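Possible metal-dependent hydrolase (Veillonella parvula, PDB 3RPC) is probably a zinc-dependent hydrolase of the metallo-beta-lactamase superfamily, although its substrate has not been established. Local coordinates at residues K221-M227 and H252-P256; I92-N96 and G148-G152; G41-Y45 and A194-G198. All coordinates share one frame; numbering follows the deposited sequence.

Interaction 1. Residues K221-M227 and H252-P256; sequences KIIAVHM and HVAVP. With ZN (zinc ion), chain F.
Ile-222 and His-252 open a short parallel pairing, and the isoleucine side chain starts beside the carbonyl that accepts its backbone N-H, then draws off from it. Its CB lies 3.3 Å from His-252 O. CG1, held beside the backbone N and anti to the carbonyl carbon (chi1 -65°), is 3.9 Å from that oxygen, and CD1 is 4.1 Å from His-252 O. The other branch, CG2, turns to Val-253 and meets its CG1 at 4.2 Å, the two side chains crossing obliquely on one face of the sheet. Met-213 and Val-214 of helix 207-216 pack against the isoleucine there.

The backbone bonds then alternate along the edge: Ala-254 N gives to Ile-222 O at 2.8 Å in an almost straight bond, and Ala-224 N reaches Ala-254 O at 2.9 Å. On the face that carries Ile-223, CG2 of Ile-223 sits 3.8 Å from Pro-256 CD, with the two side chains at about a right angle. Where direct pairing ends, one water donates to both Ala-224 O and Pro-256 O. Beyond the strand, His-226, which takes no part in the pairing, binds zinc through NE2 at 2.3 Å. The parallel pairing of strands 221-225 and 253-254, connected through helix 237-246, makes a beta-alpha-beta unit at the sheet edge, with a metal ligand just past the carboxyl end of its first strand, as in the metallo-beta-lactamase fold.

Interaction 2. Residues I92-N96 and G148-G152; sequences IFVQN and GDAMG
The amide nitrogen of Gln-95 is gripped twice, by Asp-149 O across the contact and by the carboxylate of Asp-99 in the helix that follows. The bond from Gln-95 NE2 to Asp-149 O is 3.0 Å long. It is fairly straight at the hydrogen (167°), and the acceptor lies in the amide plane, yet the donor stands above the carbonyl plane of Asp-149. These two partners fix the rotation of the amide, and Gln-95 OE1 lies beside the backbone that follows Asp-149, 3.3 Å from Ala-150 CA and 3.2 Å from Met-151 N.

The glutamine gets there by leaving CA with CG between the backbone N and the carbonyl carbon (chi1 72°), then running straight out. This is second-shell territory of a metallo-beta-lactamase type site: Gln-95 and Ala-150 both touch His-72, a zinc ligand.

Met-151, a selenomethionine, extends in turn alongside the first segment. Its SE lies 3.7 Å from Gln-95 CB, and its CE reaches the backbone at the end of the strand, 3.7 Å from Val-94 C. Asn-96 caps helix 97-105 through OD1 to Asp-99 N, while its ND2 gives a hydrogen bond to a water at 2.9 Å. That water donates to Asp-149 OD2, and the other carboxylate oxygen, OD1, makes salt bridges with Arg-181 and Lys-177 of the second subunit.

Interaction 3. Residues G41-Y45 and A194-G198; sequences GTFNY and AQILG
Leu-197 and Tyr-45 meet at about a right angle, one leucine methyl, CD1, approaching the ring obliquely at CD2 and CE2. Leu-197 CD1 is 3.7 Å from Tyr-45 CD2 and nearly as close to the neighbouring CE2. Tyr-45 stands with CG between its backbone N and carbonyl carbon (chi1 66°), a setting that turns the ring edge toward the start of its own turn, where Thr-42 O lies in the ring plane. From the leucine side, CG packs on the same backbone, 3.6 Å from Thr-42 O.

Thr-42 and Ile-196 are set obliquely to each other. The methyl CG2 of Thr-42 touches the far end of the isoleucine, CD1, at 3.7 Å, while the other branch, Ile-196 CG2, lies 3.4 Å from Gly-41 O. The threonine hydroxyl is engaged elsewhere, with Phe-39 O and Asn-231 ND2. Phe-43 contributes its CB, 3.4 Å from Gln-195 O and 4.0 Å from Gln-195 CB; with CG anti to the backbone N (chi1 -179°), its ring leads away from the facing segment. Phe-43, Tyr-45 and Leu-197 also touch a crystal neighbour, so the crystal may influence how these exposed groups lie.

Two backbone bonds flank the single bridge between Thr-42 and Ile-196: Leu-197 N gives to Gly-41 O, and Phe-43 N to Gln-195 O, each at 3.0 Å. A water donating to both Gly-41 O and Leu-197 O extends this pairing. Thr-42 to Tyr-45 form a type II beta turn in the loop between strand 22-26 and helix 58-62. The partner loop links strand 186-190 to helix 207-216, so the contact ties together excursions from the two different sheets, beside the loop that carries Asn-231 and His-232.

In the fold
The three contacts lie around a site with two zinc ions, and each approaches it differently. Interaction 1 supplies a ligand directly: His-226 shares one zinc with Asp-76, His-77 and Asp-168, and the last also binds the other zinc with His-72, His-74 and His-132. Interaction 2 stands a step back, the side chain of Ala-150 being about 5 Å from a zinc. Interaction 3 is more peripheral, with the Ile-196 side chain about 10 Å from one. The contact centres are 22 to 24 Å apart and none touches another; interactions 1 and 3 come nearest, about 5 Å between closest atoms. Interactions 1 and 2 occupy opposite sides of the chain's centre.

Interaction 1. Residues K221-M227 and H252-P256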
# COMPACT_ATOMS: atom_id res chain seq x y z
N LYS A 221 0.75 -19.74 14.12
CA LYS A 221 0.65 -20.94 13.30
C LYS A 221 0.74 -20.49 11.85
O LYS A 221 -0.15 -19.79 11.35
CB LYS A 221 -0.68 -21.64 13.54
CG LYS A 221 -0.84 -22.92 12.76
CD LYS A 221 -1.30 -24.06 13.67
CE LYS A 221 -2.65 -23.76 14.29
NZ LYS A 221 -2.96 -24.71 15.39
N ILE A 222 1.83 -20.84 11.19
CA ILE A 222 2.01 -20.48 9.79
C ILE A 222 1.50 -21.60 8.89
O ILE A 222 1.73 -22.77 9.16
CB ILE A 222 3.47 -20.15 9.52
CG1 ILE A 222 3.85 -18.89 10.31
CG2 ILE A 222 3.70 -19.98 8.04
CD1 ILE A 222 5.32 -18.76 10.62
N ILE A 223 0.79 -21.22 7.82
CA ILE A 223 0.26 -22.19 6.88
C ILE A 223 0.73 -21.77 5.49
O ILE A 223 0.36 -20.69 5.02
CB ILE A 223 -1.29 -22.23 6.92
CG1 ILE A 223 -1.76 -22.61 8.33
CG2 ILE A 223 -1.84 -23.22 5.89
CD1 ILE A 223 -3.29 -22.56 8.54
N ALA A 224 1.55 -22.61 4.86
CA ALA A 224 2.11 -22.30 3.54
C ALA A 224 1.31 -22.95 2.42
O ALA A 224 1.10 -24.17 2.42
CB ALA A 224 3.58 -22.73 3.48
N VAL A 225 0.89 -22.13 1.46
CA VAL A 225 0.06 -22.59 0.35
C VAL A 225 0.52 -21.98 -0.98
O VAL A 225 1.65 -21.48 -1.07
CB VAL A 225 -1.44 -22.29 0.60
CG1 VAL A 225 -1.92 -23.01 1.87
CG2 VAL A 225 -1.69 -20.78 0.71
N HIS A 226 -0.33 -22.03 -2.01
CA HIS A 226 -0.01 -21.49 -3.34
C HIS A 226 1.09 -22.31 -4.03
O HIS A 226 1.96 -21.76 -4.71
CB HIS A 226 0.35 -19.99 -3.26
CG HIS A 226 0.11 -19.24 -4.54
ND1 HIS A 226 0.73 -19.56 -5.72
CD2 HIS A 226 -0.68 -18.16 -4.81
CE1 HIS A 226 0.34 -18.72 -6.67
NE2 HIS A 226 -0.52 -17.87 -6.14
N MSE A 227 1.03 -23.63 -3.88
CA MSE A 227 2.05 -24.50 -4.45
C MSE A 227 1.49 -25.67 -5.25
O MSE A 227 0.32 -26.02 -5.13
CB MSE A 227 2.95 -25.03 -3.33
CG MSE A 227 3.81 -23.93 -2.73
SE MSE A 227 4.88 -24.47 -1.19
CE MSE A 227 3.47 -24.46 0.15
N HIS A 252 6.30 -24.74 13.63
CA HIS A 252 5.75 -23.41 13.35
C HIS A 252 5.01 -23.34 12.01
O HIS A 252 4.17 -22.47 11.83
CB HIS A 252 6.87 -22.37 13.31
CG HIS A 252 7.60 -22.21 14.60
ND1 HIS A 252 7.38 -21.16 15.46
CD2 HIS A 252 8.57 -22.97 15.16
CE1 HIS A 252 8.19 -21.28 16.51
NE2 HIS A 252 8.92 -22.37 16.35
N VAL A 253 5.37 -24.21 11.08
CA VAL A 253 4.92 -24.09 9.69
C VAL A 253 4.23 -25.36 9.19
O VAL A 253 4.85 -26.43 9.13
CB VAL A 253 6.11 -23.81 8.75
CG1 VAL A 253 5.60 -23.63 7.31
CG2 VAL A 253 6.88 -22.58 9.21
N ALA A 254 2.96 -25.22 8.83
CA ALA A 254 2.20 -26.32 8.23
C ALA A 254 2.25 -26.19 6.72
O ALA A 254 2.22 -25.08 6.17
CB ALA A 254 0.77 -26.29 8.72
N VAL A 255 2.32 -27.33 6.04
CA VAL A 255 2.26 -27.39 4.59
C VAL A 255 1.13 -28.35 4.23
O VAL A 255 1.36 -29.53 3.97
CB VAL A 255 3.58 -27.88 3.98
CG1 VAL A 255 3.54 -27.79 2.46
CG2 VAL A 255 4.76 -27.07 4.53
N PRO A 256 -0.12 -27.85 4.23
CA PRO A 256 -1.23 -28.79 4.06
C PRO A 256 -1.32 -29.35 2.65
O PRO A 256 -1.01 -28.67 1.68
CB PRO A 256 -2.46 -27.93 4.35
CG PRO A 256 -2.01 -26.52 3.99
CD PRO A 256 -0.58 -26.47 4.47
ZN ZN F . -1.29 -16.14 -7.40
O HOH W 1 0.30 -26.31 0.86
O HOH W 2 -1.67 -14.87 -9.28
O HOH W 3 1.09 -16.03 -8.35

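Interaction 2. Residues I92-N96 and G148-G152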
# COMPACT_ATOMS: atom_id res chain seq x y z
N ILE A 92 -19.61 -11.52 -2.01
CA ILE A 92 -18.25 -11.62 -2.51
C ILE A 92 -17.49 -10.40 -2.04
O ILE A 92 -17.87 -9.28 -2.35
CB ILE A 92 -18.21 -11.62 -4.06
CG1 ILE A 92 -19.33 -12.51 -4.64
CG2 ILE A 92 -16.83 -12.02 -4.57
CD1 ILE A 92 -19.23 -13.99 -4.25
N PHE A 93 -16.40 -10.61 -1.30
CA PHE A 93 -15.59 -9.52 -0.79
C PHE A 93 -14.42 -9.30 -1.73
O PHE A 93 -13.75 -10.26 -2.10
CB PHE A 93 -15.09 -9.86 0.62
CG PHE A 93 -16.19 -9.85 1.65
CD1 PHE A 93 -16.54 -8.68 2.29
CD2 PHE A 93 -16.85 -11.02 1.98
CE1 PHE A 93 -17.56 -8.66 3.23
CE2 PHE A 93 -17.88 -11.01 2.92
CZ PHE A 93 -18.22 -9.83 3.55
N VAL A 94 -14.21 -8.05 -2.13
CA VAL A 94 -13.19 -7.72 -3.12
C VAL A 94 -12.36 -6.52 -2.67
O VAL A 94 -12.68 -5.87 -1.67
CB VAL A 94 -13.83 -7.43 -4.50
CG1 VAL A 94 -14.64 -8.63 -4.98
CG2 VAL A 94 -14.70 -6.17 -4.43
N GLN A 95 -11.27 -6.25 -3.38
CA GLN A 95 -10.30 -5.24 -2.93
C GLN A 95 -10.54 -3.81 -3.40
O GLN A 95 -10.05 -2.87 -2.78
CB GLN A 95 -8.87 -5.64 -3.36
CG GLN A 95 -8.63 -5.49 -4.85
CD GLN A 95 -7.23 -5.88 -5.28
OE1 GLN A 95 -6.26 -5.73 -4.53
NE2 GLN A 95 -7.11 -6.36 -6.51
N ASN A 96 -11.30 -3.63 -4.48
CA ASN A 96 -11.42 -2.31 -5.07
C ASN A 96 -12.60 -2.26 -6.04
O ASN A 96 -13.25 -3.27 -6.30
CB ASN A 96 -10.10 -1.87 -5.74
CG ASN A 96 -9.70 -2.76 -6.92
OD1 ASN A 96 -10.53 -3.44 -7.52
ND2 ASN A 96 -8.41 -2.76 -7.24
N GLY A 148 -0.38 -5.90 -11.13
CA GLY A 148 -1.53 -5.21 -10.57
C GLY A 148 -1.56 -5.12 -9.06
O GLY A 148 -0.52 -5.19 -8.40
N ASP A 149 -2.77 -4.93 -8.51
CA ASP A 149 -2.99 -4.85 -7.06
C ASP A 149 -3.50 -6.18 -6.55
O ASP A 149 -4.23 -6.89 -7.25
CB ASP A 149 -4.02 -3.78 -6.71
CG ASP A 149 -3.50 -2.36 -6.88
OD1 ASP A 149 -2.27 -2.16 -6.98
OD2 ASP A 149 -4.34 -1.44 -6.88
N ALA A 150 -3.13 -6.53 -5.32
CA ALA A 150 -3.65 -7.74 -4.69
C ALA A 150 -3.59 -7.60 -3.18
O ALA A 150 -2.52 -7.43 -2.60
CB ALA A 150 -2.87 -8.98 -5.18
N MSE A 151 -4.75 -7.66 -2.53
CA MSE A 151 -4.80 -7.42 -1.09
C MSE A 151 -4.52 -8.68 -0.29
O MSE A 151 -4.58 -9.81 -0.82
CB MSE A 151 -6.18 -6.88 -0.68
CG MSE A 151 -7.30 -7.91 -0.74
SE MSE A 151 -8.96 -7.19 -0.01
CE MSE A 151 -10.14 -8.65 -0.59
N GLY A 152 -4.20 -8.49 0.98
CA GLY A 152 -4.35 -9.52 1.98
C GLY A 152 -5.56 -9.16 2.83
O GLY A 152 -6.17 -8.10 2.65
O HOH W 4 -6.63 -1.31 -5.40

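Interaction 3. Residues G41-Y45 and A194-G198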
# COMPACT_ATOMS: atom_id res chain seq x y z
N GLY A 41 5.37 -16.30 -20.75
CA GLY A 41 6.54 -15.55 -20.32
C GLY A 41 6.98 -15.85 -18.90
O GLY A 41 7.76 -15.09 -18.32
N THR A 42 6.50 -16.95 -18.35
CA THR A 42 6.81 -17.30 -16.97
C THR A 42 7.62 -18.58 -16.87
O THR A 42 7.73 -19.35 -17.82
CB THR A 42 5.54 -17.44 -16.10
OG1 THR A 42 4.74 -18.54 -16.57
CG2 THR A 42 4.71 -16.15 -16.11
N PHE A 43 8.21 -18.79 -15.70
CA PHE A 43 8.94 -20.00 -15.38
C PHE A 43 8.11 -21.24 -15.75
O PHE A 43 6.93 -21.35 -15.39
CB PHE A 43 9.27 -19.97 -13.88
CG PHE A 43 10.06 -21.16 -13.38
CD1 PHE A 43 11.44 -21.20 -13.51
CD2 PHE A 43 9.42 -22.21 -12.76
CE1 PHE A 43 12.16 -22.27 -13.02
CE2 PHE A 43 10.14 -23.30 -12.28
CZ PHE A 43 11.51 -23.33 -12.41
N ASN A 44 8.71 -22.16 -16.49
CA ASN A 44 8.07 -23.44 -16.81
C ASN A 44 6.75 -23.25 -17.58
O ASN A 44 5.77 -23.95 -17.32
CB ASN A 44 7.82 -24.22 -15.51
CG ASN A 44 7.34 -25.64 -15.74
OD1 ASN A 44 7.72 -26.30 -16.69
ND2 ASN A 44 6.47 -26.10 -14.85
N TYR A 45 6.73 -22.30 -18.52
CA TYR A 45 5.50 -21.95 -19.22
C TYR A 45 4.94 -23.10 -20.05
O TYR A 45 3.75 -23.09 -20.41
CB TYR A 45 5.68 -20.71 -20.11
CG TYR A 45 6.63 -20.89 -21.27
CD1 TYR A 45 6.18 -21.41 -22.49
CD2 TYR A 45 7.96 -20.52 -21.17
CE1 TYR A 45 7.05 -21.57 -23.56
CE2 TYR A 45 8.83 -20.68 -22.24
CZ TYR A 45 8.37 -21.20 -23.42
OH TYR A 45 9.25 -21.34 -24.47
N ALA A 194 6.49 -17.86 -7.36
CA ALA A 194 6.20 -17.73 -8.78
C ALA A 194 7.23 -16.82 -9.45
O ALA A 194 7.52 -15.73 -8.94
CB ALA A 194 4.79 -17.19 -8.97
N GLN A 195 7.75 -17.25 -10.59
CA GLN A 195 8.81 -16.50 -11.26
C GLN A 195 8.52 -16.22 -12.72
O GLN A 195 7.79 -16.98 -13.38
CB GLN A 195 10.15 -17.22 -11.12
CG GLN A 195 10.65 -17.24 -9.71
CD GLN A 195 12.09 -17.69 -9.61
OE1 GLN A 195 12.39 -18.86 -9.72
NE2 GLN A 195 12.99 -16.73 -9.40
N ILE A 196 9.12 -15.15 -13.21
CA ILE A 196 8.95 -14.67 -14.57
C ILE A 196 10.27 -14.86 -15.30
O ILE A 196 11.32 -14.66 -14.70
CB ILE A 196 8.63 -13.17 -14.58
CG1 ILE A 196 7.48 -12.84 -13.60
CG2 ILE A 196 8.30 -12.70 -16.00
CD1 ILE A 196 6.18 -13.54 -13.90
N LEU A 197 10.22 -15.24 -16.57
CA LEU A 197 11.45 -15.40 -17.34
C LEU A 197 12.19 -14.07 -17.40
O LEU A 197 11.60 -13.01 -17.62
CB LEU A 197 11.15 -15.94 -18.74
CG LEU A 197 10.47 -17.31 -18.84
CD1 LEU A 197 10.14 -17.63 -20.29
CD2 LEU A 197 11.33 -18.40 -18.23
N GLY A 198 13.50 -14.13 -17.18
CA GLY A 198 14.33 -12.94 -17.27
C GLY A 198 14.45 -12.13 -15.99
O GLY A 198 15.13 -11.11 -15.97
O HOH W 5 9.11 -12.83 -19.41